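Local structure of MIPZ (Caulobacter crescentus, 2XJ9) at residues Arg5-Gly10 with Leu264-Tyr269; Val9-Gly14 with Val129-Asn134; Gly217-Val222 with Arg254-Ala259. The protein binds ATP as a deviant Walker A ATPase, forms dimers, binds the nucleoid and probably helps position the division plane as a gradient-forming cell division inhibitor. The protein carries 1 engineered substitution. One frame throughout, in Å; residues are numbered along the deposited sequence.

Contact 1 (Arg5-Gly10 with Leu264-Tyr269)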
loop_
_atom_site.group_PDB
_atom_site.type_symbol
_atom_site.label_atom_id
_atom_site.label_comp_id
_atom_site.label_asym_id
_atom_site.label_seq_id
_atom_site.Cartn_x
_atom_site.Cartn_y
_atom_site.Cartn_z
ATOM N N ARG A 5 -4.434 22.878 15.328
ATOM C CA ARG A 5 -3.378 21.873 15.196
ATOM C C ARG A 5 -3.453 21.042 13.909
ATOM O O ARG A 5 -4.535 20.736 13.391
ATOM C CB ARG A 5 -3.282 20.998 16.449
ATOM C CG ARG A 5 -2.427 21.678 17.517
ATOM C CD ARG A 5 -2.083 20.815 18.727
ATOM N NE ARG A 5 -1.671 19.485 18.387
ATOM C CZ ARG A 5 -2.008 18.311 18.920
ATOM N NH1 ARG A 5 -2.852 18.144 19.931
ATOM N NH2 ARG A 5 -1.440 17.252 18.379
ATOM N N VAL A 6 -2.281 20.701 13.389
ATOM C CA VAL A 6 -2.170 20.034 12.101
ATOM C C VAL A 6 -1.638 18.614 12.249
ATOM O O VAL A 6 -0.528 18.425 12.749
ATOM C CB VAL A 6 -1.204 20.781 11.173
ATOM C CG1 VAL A 6 -0.916 19.933 9.942
ATOM C CG2 VAL A 6 -1.770 22.132 10.796
ATOM N N ILE A 7 -2.420 17.628 11.808
ATOM C CA ILE A 7 -1.991 16.221 11.859
ATOM C C ILE A 7 -1.692 15.642 10.481
ATOM O O ILE A 7 -2.552 15.604 9.600
ATOM C CB ILE A 7 -3.042 15.313 12.521
ATOM C CG1 ILE A 7 -3.355 15.822 13.938
ATOM C CG2 ILE A 7 -2.557 13.869 12.504
ATOM C CD1 ILE A 7 -4.649 15.315 14.517
ATOM N N VAL A 8 -0.468 15.184 10.296
ATOM C CA VAL A 8 -0.100 14.582 9.034
ATOM C C VAL A 8 0.056 13.083 9.169
ATOM O O VAL A 8 0.887 12.626 9.931
ATOM C CB VAL A 8 1.178 15.198 8.483
ATOM C CG1 VAL A 8 1.841 14.249 7.518
ATOM C CG2 VAL A 8 0.845 16.511 7.811
ATOM N N VAL A 9 -0.765 12.330 8.444
ATOM C CA VAL A 9 -0.680 10.873 8.435
ATOM C C VAL A 9 0.306 10.415 7.368
ATOM O O VAL A 9 0.103 10.647 6.193
ATOM C CB VAL A 9 -2.034 10.219 8.122
ATOM C CG1 VAL A 9 -1.886 8.741 8.203
ATOM C CG2 VAL A 9 -3.118 10.705 9.072
ATOM N N GLY A 10 1.373 9.746 7.766
ATOM C CA GLY A 10 2.427 9.494 6.814
ATOM C C GLY A 10 3.154 8.173 6.894
ATOM O O GLY A 10 3.405 7.639 7.963
ATOM N N LEU A 264 -2.329 9.884 21.224
ATOM C CA LEU A 264 -1.977 11.001 20.372
ATOM C C LEU A 264 -2.301 12.303 21.078
ATOM O O LEU A 264 -2.211 13.378 20.484
ATOM C CB LEU A 264 -2.740 10.943 19.053
ATOM C CG LEU A 264 -2.641 9.684 18.197
ATOM C CD1 LEU A 264 -3.455 9.917 16.943
ATOM C CD2 LEU A 264 -1.197 9.331 17.862
ATOM N N GLY A 265 -2.691 12.193 22.343
ATOM C CA GLY A 265 -3.013 13.351 23.154
ATOM C C GLY A 265 -4.235 14.074 22.637
ATOM O O GLY A 265 -4.269 15.293 22.557
ATOM N N LEU A 266 -5.245 13.311 22.260
ATOM C CA LEU A 266 -6.505 13.900 21.856
ATOM C C LEU A 266 -7.589 13.411 22.799
ATOM O O LEU A 266 -8.772 13.426 22.467
ATOM C CB LEU A 266 -6.830 13.522 20.414
ATOM C CG LEU A 266 -5.968 14.200 19.347
ATOM C CD1 LEU A 266 -4.620 14.570 19.915
ATOM C CD2 LEU A 266 -5.803 13.318 18.122
ATOM N N SER A 267 -7.168 12.973 23.984
ATOM C CA SER A 267 -8.092 12.491 24.997
ATOM C C SER A 267 -9.269 13.452 25.124
ATOM O O SER A 267 -10.405 13.030 25.339
ATOM C CB SER A 267 -7.362 12.344 26.332
ATOM O OG SER A 267 -6.161 11.620 26.149
ATOM N N ALA A 268 -8.987 14.745 24.969
ATOM C CA ALA A 268 -10.018 15.782 25.001
ATOM C C ALA A 268 -11.244 15.511 24.112
ATOM O O ALA A 268 -12.266 16.180 24.270
ATOM C CB ALA A 268 -9.412 17.141 24.652
ATOM N N TYR A 269 -11.150 14.545 23.190
ATOM C CA TYR A 269 -12.207 14.327 22.177
ATOM C C TYR A 269 -12.772 12.906 22.056
ATOM O O TYR A 269 -13.568 12.633 21.157
ATOM C CB TYR A 269 -11.742 14.816 20.805
ATOM C CG TYR A 269 -11.185 16.209 20.867
ATOM C CD1 TYR A 269 -11.957 17.303 20.501
ATOM C CD2 TYR A 269 -9.892 16.444 21.331
ATOM C CE1 TYR A 269 -11.446 18.601 20.576
ATOM C CE2 TYR A 269 -9.373 17.728 21.411
ATOM C CZ TYR A 269 -10.152 18.804 21.031
ATOM O OH TYR A 269 -9.640 20.084 21.109
#
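Leu266 reaches from the loop behind helix 249-263 to two residues of strand 5-9, Arg5 and Ile7. Its CB does not itself point at the strand; the turn at chi1 (-72°, CG opposite the carbonyl carbon and next to the backbone N) swings the isobutyl group inward, and the methyls make the contact. From CG they part company. CD2 meets the end of Ile7, whose CD1 lies 4.3 Å from it, a loose apolar touch. CD1 goes to the guanidinium of Arg5, 4.0 Å from NH1, although the position of this methyl is doubtful because the model crowds it against a carbonyl within its own loop. Arg5 arrives with a chain that bends at chi3 (45°), which turns its tip toward the loop. The carbonyl oxygens of Leu264 and Gly265 both lie at the guanidinium edge, near its plane; Gly265 O is 4.1 Å from NH1 and Leu264 O 4.5 Å from NH2, too long for hydrogen bonds. Gly265, with positive phi, is the C-prime residue of the Schellman motif that ends helix 249-263. Around this point Leu264 packs on Leu25 of helix 18-30 and on strand 128-134, Tyr269 meets Leu29 of the same helix and stacks edge-to-face on Phe106, and strand 5-9 runs between strands 106-110 and 128-134.

Contact 2 (Val9-Gly14 with Val129-Asn134); sequences VGNEKG and VVTPMN. With AGS (phosphothiophosphoric acid-adenylate ester), chain F; AGS (phosphothiophosphoric acid-adenylate ester), chain D.
Asn11, Gly10 and Val9 give up similar areas to strand 128-134. Val9 pairs with Val130 in a parallel bridge, its CG1 4.2 Å from Pro132 CD. Gly10 continues the ladder: its N donates to Val130 O at 2.9 Å. The next bond of the pattern would need an N-H at Pro132, which has none, and the hydroxyl of Thr131 serves instead, OG1 donating to Gly10 O at 2.6 Å. Trp181 and Tyr159 also bond that hydroxyl. Asn11 extends CG away from its backbone N (chi1 -163°), placing the amide beside strand 128-134, where ND2 gives Pro132 O a bond of 2.9 Å, nearly straight (161°) and lying in the amide plane. OD1 takes Lys13 N from above its carbonyl plane in an Asx turn, which probably helps shape the deviant Walker A loop. Lys13 then crosses the dimer interface: NZ binds O2A at 2.7 Å and O3G at 2.8 Å of the nucleotide in the second subunit. Helix 18-30 lies against the sheet here, with Ala22 on Val9 and Ile21 on Val130 and Pro132, while strand 180-186 flanks 128-134 and helix 137-140 packs on Met133.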
loop_
_atom_site.group_PDB
_atom_site.type_symbol
_atom_site.label_atom_id
_atom_site.label_comp_id
_atom_site.label_asym_id
_atom_site.label_seq_id
_atom_site.Cartn_x
_atom_site.Cartn_y
_atom_site.Cartn_z
ATOM N N VAL A 9 -0.765 12.330 8.444
ATOM C CA VAL A 9 -0.680 10.873 8.435
ATOM C C VAL A 9 0.306 10.415 7.368
ATOM O O VAL A 9 0.103 10.647 6.193
ATOM C CB VAL A 9 -2.034 10.219 8.122
ATOM C CG1 VAL A 9 -1.886 8.741 8.203
ATOM C CG2 VAL A 9 -3.118 10.705 9.072
ATOM N N GLY A 10 1.373 9.746 7.766
ATOM C CA GLY A 10 2.427 9.494 6.814
ATOM C C GLY A 10 3.154 8.173 6.894
ATOM O O GLY A 10 3.405 7.639 7.963
ATOM N N ASN A 11 3.480 7.655 5.720
ATOM C CA ASN A 11 4.376 6.529 5.559
ATOM C C ASN A 11 4.590 6.388 4.064
ATOM O O ASN A 11 3.621 6.273 3.327
ATOM C CB ASN A 11 3.742 5.258 6.091
ATOM C CG ASN A 11 4.757 4.154 6.335
ATOM O OD1 ASN A 11 5.851 4.158 5.785
ATOM N ND2 ASN A 11 4.393 3.200 7.168
ATOM N N GLU A 12 5.838 6.433 3.606
ATOM C CA GLU A 12 6.122 6.232 2.195
ATOM C C GLU A 12 5.665 4.838 1.681
ATOM O O GLU A 12 5.291 4.692 0.520
ATOM C CB GLU A 12 7.611 6.430 1.932
ATOM C CG GLU A 12 8.034 6.039 0.532
ATOM C CD GLU A 12 8.929 7.070 -0.120
ATOM O OE1 GLU A 12 9.461 7.937 0.611
ATOM O OE2 GLU A 12 9.091 6.994 -1.363
ATOM N N LYS A 13 5.705 3.826 2.551
ATOM C CA LYS A 13 5.228 2.479 2.244
ATOM C C LYS A 13 3.761 2.456 1.823
ATOM O O LYS A 13 2.938 3.132 2.432
ATOM C CB LYS A 13 5.410 1.582 3.467
ATOM C CG LYS A 13 6.028 0.242 3.160
ATOM C CD LYS A 13 5.241 -0.465 2.117
ATOM C CE LYS A 13 5.858 -1.802 1.794
ATOM N NZ LYS A 13 5.200 -2.345 0.574
ATOM N N GLY A 14 3.428 1.684 0.789
ATOM C CA GLY A 14 2.052 1.608 0.342
ATOM C C GLY A 14 1.307 0.718 1.310
ATOM O O GLY A 14 1.893 -0.165 1.915
ATOM N N VAL A 129 2.899 13.706 13.522
ATOM C CA VAL A 129 2.982 12.811 12.383
ATOM C C VAL A 129 2.594 11.410 12.831
ATOM O O VAL A 129 3.369 10.741 13.510
ATOM C CB VAL A 129 4.414 12.736 11.824
ATOM C CG1 VAL A 129 4.470 11.722 10.720
ATOM C CG2 VAL A 129 4.873 14.091 11.327
ATOM N N VAL A 130 1.391 10.978 12.476
ATOM C CA VAL A 130 0.951 9.611 12.760
ATOM C C VAL A 130 1.409 8.689 11.639
ATOM O O VAL A 130 1.038 8.895 10.490
ATOM C CB VAL A 130 -0.560 9.546 12.874
ATOM C CG1 VAL A 130 -0.986 8.194 13.327
ATOM C CG2 VAL A 130 -1.034 10.584 13.851
ATOM N N THR A 131 2.234 7.698 11.961
ATOM C CA THR A 131 2.800 6.806 10.944
ATOM C C THR A 131 2.447 5.341 11.194
ATOM O O THR A 131 3.182 4.630 11.874
ATOM C CB THR A 131 4.317 6.899 10.895
ATOM O OG1 THR A 131 4.690 8.078 10.191
ATOM C CG2 THR A 131 4.874 5.725 10.159
ATOM N N PRO A 132 1.324 4.883 10.637
ATOM C CA PRO A 132 0.879 3.511 10.829
ATOM C C PRO A 132 1.720 2.616 9.976
ATOM O O PRO A 132 2.086 3.038 8.900
ATOM C CB PRO A 132 -0.523 3.535 10.254
ATOM C CG PRO A 132 -0.419 4.503 9.152
ATOM C CD PRO A 132 0.522 5.575 9.622
ATOM N N MET A 133 2.028 1.414 10.433
ATOM C CA MET A 133 2.742 0.478 9.589
ATOM C C MET A 133 2.253 -0.961 9.792
ATOM O O MET A 133 1.633 -1.281 10.813
ATOM C CB MET A 133 4.235 0.547 9.872
ATOM C CG MET A 133 4.669 -0.233 11.093
ATOM S SD MET A 133 6.456 -0.152 11.353
ATOM C CE MET A 133 7.084 -1.158 10.010
ATOM N N ASN A 134 2.528 -1.822 8.810
ATOM C CA ASN A 134 2.244 -3.238 8.952
ATOM C C ASN A 134 3.296 -3.882 9.832
ATOM O O ASN A 134 4.460 -3.480 9.852
ATOM C CB ASN A 134 2.238 -3.960 7.605
ATOM C CG ASN A 134 1.028 -3.620 6.745
ATOM O OD1 ASN A 134 -0.085 -4.050 7.025
ATOM N ND2 ASN A 134 1.256 -2.882 5.661
HETATM P PG AGS F . 3.737 -0.961 -2.472
HETATM S S1G AGS F . 4.708 -1.517 -3.483
HETATM O O2G AGS F . 2.579 -0.107 -2.997
HETATM O O3G AGS F . 4.415 -0.352 -1.272
HETATM P PB AGS F . 2.998 -3.787 -2.454
HETATM O O1B AGS F . 1.795 -3.820 -3.351
HETATM O O2B AGS F . 4.398 -4.061 -2.910
HETATM O O3B AGS F . 3.022 -2.279 -1.836
HETATM P PA AGS F . 3.616 -5.659 -0.448
HETATM O O1A AGS F . 3.806 -6.787 -1.417
HETATM O O2A AGS F . 4.826 -5.029 0.181
HETATM O O3A AGS F . 2.602 -4.639 -1.164
HETATM O "O5'" AGS F . 2.681 -6.158 0.752
HETATM C "C5'" AGS F . 2.100 -5.262 1.688
HETATM C "C4'" AGS F . 2.374 -5.798 3.102
HETATM O "O4'" AGS F . 1.661 -7.003 3.284
HETATM C "C3'" AGS F . 3.823 -6.156 3.398
HETATM O "O3'" AGS F . 4.169 -5.824 4.755
HETATM C "C2'" AGS F . 3.922 -7.652 3.249
HETATM O "O2'" AGS F . 4.788 -7.997 4.303
HETATM C "C1'" AGS F . 2.530 -8.112 3.570
HETATM N N9 AGS F . 1.838 -9.218 2.836
HETATM C C8 AGS F . 1.384 -9.124 1.576
HETATM N N7 AGS F . 0.719 -10.244 1.237
HETATM C C5 AGS F . 0.708 -11.081 2.295
HETATM C C6 AGS F . 0.153 -12.434 2.574
HETATM N N6 AGS F . -0.544 -13.124 1.633
HETATM N N1 AGS F . 0.369 -12.939 3.811
HETATM C C2 AGS F . 1.060 -12.242 4.753
HETATM N N3 AGS F . 1.584 -11.015 4.568
HETATM C C4 AGS F . 1.437 -10.393 3.366
HETATM P PG AGS D . -1.753 3.891 -0.049
HETATM S S1G AGS D . -0.245 3.876 -0.300
HETATM O O2G AGS D . -2.598 3.238 -1.121
HETATM O O3G AGS D . -2.352 5.222 0.353
HETATM P PB AGS D . -2.679 3.472 2.638
HETATM O O1B AGS D . -1.526 3.676 3.597
HETATM O O2B AGS D . -3.708 4.521 2.301
HETATM O O3B AGS D . -1.988 2.968 1.263
HETATM P PA AGS D . -4.982 1.978 3.393
HETATM O O1A AGS D . -5.456 2.880 4.513
HETATM O O2A AGS D . -5.680 2.014 2.083
HETATM O O3A AGS D . -3.421 2.157 3.158
HETATM O "O5'" AGS D . -4.948 0.467 3.918
HETATM C "C5'" AGS D . -4.502 -0.565 3.054
HETATM C "C4'" AGS D . -5.586 -1.646 2.913
HETATM O "O4'" AGS D . -5.756 -2.174 4.202
HETATM C "C3'" AGS D . -6.968 -1.148 2.527
HETATM O "O3'" AGS D . -7.627 -2.165 1.793
HETATM C "C2'" AGS D . -7.752 -0.975 3.809
HETATM O "O2'" AGS D . -9.141 -1.204 3.532
HETATM C "C1'" AGS D . -7.095 -2.032 4.672
HETATM N N9 AGS D . -6.851 -1.793 6.113
HETATM C C8 AGS D . -5.970 -0.912 6.641
HETATM N N7 AGS D . -5.951 -0.988 8.002
HETATM C C5 AGS D . -6.821 -1.958 8.337
HETATM C C6 AGS D . -7.278 -2.553 9.583
HETATM N N6 AGS D . -6.787 -2.105 10.755
HETATM N N1 AGS D . -8.187 -3.547 9.496
HETATM C C2 AGS D . -8.690 -3.995 8.335
HETATM N N3 AGS D . -8.322 -3.500 7.156
HETATM C C4 AGS D . -7.404 -2.501 7.102
#

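Contact 3 (Gly217-Val222 with Arg254-Ala259); sequences GLRDRV and RQELRA. With AGS (phosphothiophosphoric acid-adenylate ester), chain D.
Glu256 and Arg221 meet because of two differently shaped chains. On the helix, Glu256 places CG opposite its carbonyl carbon (chi1 -68°) and stays extended beyond it, which carries the carboxylate out to the loop; Arg221, coming from the opposite direction, kinks at chi2 (-145°) and presents NH1. The guanidinium edge faces the carboxylate in a salt bridge, NH1 to Glu256 OE2 2.6 Å, though NH1 is crowded in the model and its exact place is uncertain. The two flat groups are turned 52° from each other. Arg219 contributes its aliphatic part to the same corner: its CB sits over one face of the Arg221 guanidinium, near the rim, and its CG is 3.3 Å from Glu256 OE2. Closer to the helix, Leu218 CD2 lies 3.9 Å from Glu256 CB and 4.1 Å from Leu257 CD1, giving the acid an apolar flank. The hydroxyl of Tyr224 bonds the other carboxylate oxygen, OE1. The backbone of the loop reads the adenine of the nucleotide: N6 donates to Arg219 O at 3.2 Å, and Arg221 N donates to N1 at 3.0 Å. Arg221 thus faces both ways, its amide toward the base and its side chain toward helix 249-263. If the modelled ion pair is right, it ties the loop to that helix; the acceptor and donor set opposite N6 and N1 are the pairing that an adenine fits.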
loop_
_atom_site.group_PDB
_atom_site.type_symbol
_atom_site.label_atom_id
_atom_site.label_comp_id
_atom_site.label_asym_id
_atom_site.label_seq_id
_atom_site.Cartn_x
_atom_site.Cartn_y
_atom_site.Cartn_z
ATOM N N GLY A 217 -1.455 -0.513 18.565
ATOM C CA GLY A 217 -1.875 -1.007 17.264
ATOM C C GLY A 217 -3.380 -1.069 17.039
ATOM O O GLY A 217 -4.161 -1.114 17.989
ATOM N N LEU A 218 -3.789 -1.043 15.772
ATOM C CA LEU A 218 -5.112 -1.536 15.396
ATOM C C LEU A 218 -4.986 -2.972 14.895
ATOM O O LEU A 218 -3.913 -3.406 14.478
ATOM C CB LEU A 218 -5.730 -0.680 14.308
ATOM C CG LEU A 218 -5.834 0.819 14.593
ATOM C CD1 LEU A 218 -6.746 1.485 13.547
ATOM C CD2 LEU A 218 -6.357 1.048 15.993
ATOM N N ARG A 219 -6.069 -3.724 14.942
ATOM C CA ARG A 219 -5.997 -5.093 14.478
ATOM C C ARG A 219 -6.770 -5.182 13.195
ATOM O O ARG A 219 -7.632 -4.356 12.930
ATOM C CB ARG A 219 -6.563 -6.043 15.517
ATOM C CG ARG A 219 -5.755 -6.042 16.791
ATOM C CD ARG A 219 -6.018 -7.289 17.605
ATOM N NE ARG A 219 -6.258 -8.447 16.746
ATOM C CZ ARG A 219 -6.227 -9.713 17.162
ATOM N NH1 ARG A 219 -6.459 -10.702 16.305
ATOM N NH2 ARG A 219 -5.954 -9.991 18.433
ATOM N N ASP A 220 -6.442 -6.176 12.389
ATOM C CA ASP A 220 -7.155 -6.438 11.151
ATOM C C ASP A 220 -8.634 -6.659 11.485
ATOM O O ASP A 220 -8.973 -7.525 12.269
ATOM C CB ASP A 220 -6.521 -7.663 10.476
ATOM C CG ASP A 220 -6.876 -7.791 9.012
ATOM O OD1 ASP A 220 -7.491 -6.862 8.452
ATOM O OD2 ASP A 220 -6.526 -8.830 8.413
ATOM N N ARG A 221 -9.518 -5.857 10.912
ATOM C CA ARG A 221 -10.920 -5.931 11.271
ATOM C C ARG A 221 -11.808 -5.456 10.155
ATOM O O ARG A 221 -11.750 -4.297 9.759
ATOM C CB ARG A 221 -11.184 -5.053 12.471
ATOM C CG ARG A 221 -10.655 -5.611 13.750
ATOM C CD ARG A 221 -11.591 -5.253 14.883
ATOM N NE ARG A 221 -11.290 -6.020 16.080
ATOM C CZ ARG A 221 -10.418 -5.624 16.997
ATOM N NH1 ARG A 221 -9.779 -4.474 16.836
ATOM N NH2 ARG A 221 -10.189 -6.371 18.068
ATOM N N VAL A 222 -12.667 -6.337 9.680
ATOM C CA VAL A 222 -13.620 -6.008 8.635
ATOM C C VAL A 222 -14.299 -4.649 8.797
ATOM O O VAL A 222 -14.559 -3.962 7.816
ATOM C CB VAL A 222 -14.739 -7.073 8.581
ATOM C CG1 VAL A 222 -15.329 -7.156 7.178
ATOM C CG2 VAL A 222 -14.198 -8.426 9.032
ATOM N N ARG A 254 -13.978 0.155 18.950
ATOM C CA ARG A 254 -14.098 1.506 19.453
ATOM C C ARG A 254 -13.150 1.651 20.635
ATOM O O ARG A 254 -12.677 2.755 20.945
ATOM C CB ARG A 254 -15.536 1.808 19.839
ATOM C CG ARG A 254 -15.941 1.293 21.198
ATOM C CD ARG A 254 -17.452 1.239 21.316
ATOM N NE ARG A 254 -18.038 2.327 20.589
ATOM C CZ ARG A 254 -18.863 2.354 19.547
ATOM N NH1 ARG A 254 -19.166 3.566 19.124
ATOM N NH2 ARG A 254 -19.397 1.291 18.944
ATOM N N GLN A 255 -12.858 0.523 21.276
ATOM C CA GLN A 255 -11.816 0.462 22.297
ATOM C C GLN A 255 -10.450 0.910 21.779
ATOM O O GLN A 255 -9.916 1.902 22.259
ATOM C CB GLN A 255 -11.716 -0.945 22.889
ATOM C CG GLN A 255 -12.509 -1.124 24.165
ATOM C CD GLN A 255 -12.141 -0.082 25.211
ATOM O OE1 GLN A 255 -12.741 -0.027 26.289
ATOM N NE2 GLN A 255 -11.146 0.754 24.897
ATOM N N GLU A 256 -9.896 0.179 20.810
ATOM C CA GLU A 256 -8.599 0.493 20.210
ATOM C C GLU A 256 -8.512 1.912 19.702
ATOM O O GLU A 256 -7.480 2.563 19.838
ATOM C CB GLU A 256 -8.356 -0.391 19.011
ATOM C CG GLU A 256 -8.156 -1.821 19.322
ATOM C CD GLU A 256 -8.100 -2.632 18.078
ATOM O OE1 GLU A 256 -8.474 -2.082 17.020
ATOM O OE2 GLU A 256 -7.692 -3.810 18.145
ATOM N N LEU A 257 -9.583 2.370 19.067
ATOM C CA LEU A 257 -9.612 3.710 18.546
ATOM C C LEU A 257 -9.417 4.660 19.703
ATOM O O LEU A 257 -8.618 5.601 19.626
ATOM C CB LEU A 257 -10.942 3.995 17.883
ATOM C CG LEU A 257 -10.936 4.104 16.366
ATOM C CD1 LEU A 257 -9.795 3.292 15.749
ATOM C CD2 LEU A 257 -12.283 3.644 15.849
ATOM N N ARG A 258 -10.150 4.414 20.780
ATOM C CA ARG A 258 -10.042 5.263 21.959
ATOM C C ARG A 258 -8.615 5.245 22.510
ATOM O O ARG A 258 -7.998 6.290 22.685
ATOM C CB ARG A 258 -11.052 4.844 23.022
ATOM C CG ARG A 258 -11.238 5.858 24.123
ATOM C CD ARG A 258 -12.347 5.432 25.067
ATOM N NE ARG A 258 -13.639 5.385 24.382
ATOM C CZ ARG A 258 -14.434 4.314 24.326
ATOM N NH1 ARG A 258 -15.594 4.386 23.668
ATOM N NH2 ARG A 258 -14.077 3.175 24.929
ATOM N N ALA A 259 -8.073 4.064 22.754
ATOM C CA ALA A 259 -6.698 3.976 23.213
ATOM C C ALA A 259 -5.808 4.794 22.310
ATOM O O ALA A 259 -5.010 5.596 22.778
ATOM C CB ALA A 259 -6.232 2.567 23.221
HETATM P PG AGS D . -1.753 3.891 -0.049
HETATM S S1G AGS D . -0.245 3.876 -0.300
HETATM O O2G AGS D . -2.598 3.238 -1.121
HETATM O O3G AGS D . -2.352 5.222 0.353
HETATM P PB AGS D . -2.679 3.472 2.638
HETATM O O1B AGS D . -1.526 3.676 3.597
HETATM O O2B AGS D . -3.708 4.521 2.301
HETATM O O3B AGS D . -1.988 2.968 1.263
HETATM P PA AGS D . -4.982 1.978 3.393
HETATM O O1A AGS D . -5.456 2.880 4.513
HETATM O O2A AGS D . -5.680 2.014 2.083
HETATM O O3A AGS D . -3.421 2.157 3.158
HETATM O "O5'" AGS D . -4.948 0.467 3.918
HETATM C "C5'" AGS D . -4.502 -0.565 3.054
HETATM C "C4'" AGS D . -5.586 -1.646 2.913
HETATM O "O4'" AGS D . -5.756 -2.174 4.202
HETATM C "C3'" AGS D . -6.968 -1.148 2.527
HETATM O "O3'" AGS D . -7.627 -2.165 1.793
HETATM C "C2'" AGS D . -7.752 -0.975 3.809
HETATM O "O2'" AGS D . -9.141 -1.204 3.532
HETATM C "C1'" AGS D . -7.095 -2.032 4.672
HETATM N N9 AGS D . -6.851 -1.793 6.113
HETATM C C8 AGS D . -5.970 -0.912 6.641
HETATM N N7 AGS D . -5.951 -0.988 8.002
HETATM C C5 AGS D . -6.821 -1.958 8.337
HETATM C C6 AGS D . -7.278 -2.553 9.583
HETATM N N6 AGS D . -6.787 -2.105 10.755
HETATM N N1 AGS D . -8.187 -3.547 9.496
HETATM C C2 AGS D . -8.690 -3.995 8.335
HETATM N N3 AGS D . -8.322 -3.500 7.156
HETATM C C4 AGS D . -7.404 -2.501 7.102
#

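How the contacts relate
Contacts 1 and 2 start from the same part of the chain, the end of strand 5-9 and the loop after it, and share Val9 and Gly10; their centres are 14 Å apart. Between them, Val8 O lies 3.1 Å from Val130 N, a probable hydrogen bond. Contact 3 sits about 16 Å from each, centre to centre, on the helix that precedes segment 264-269. The nucleotide in this subunit's own pocket relates contacts 2 and 3: 9-14 meets its thiophosphate end, with Gly14 CA 3.3 Å from S1G, and 217-222 its adenine. Both also touch the second subunit, whereas the Ile7 side chain of contact 1 is about 14 Å from a nucleotide.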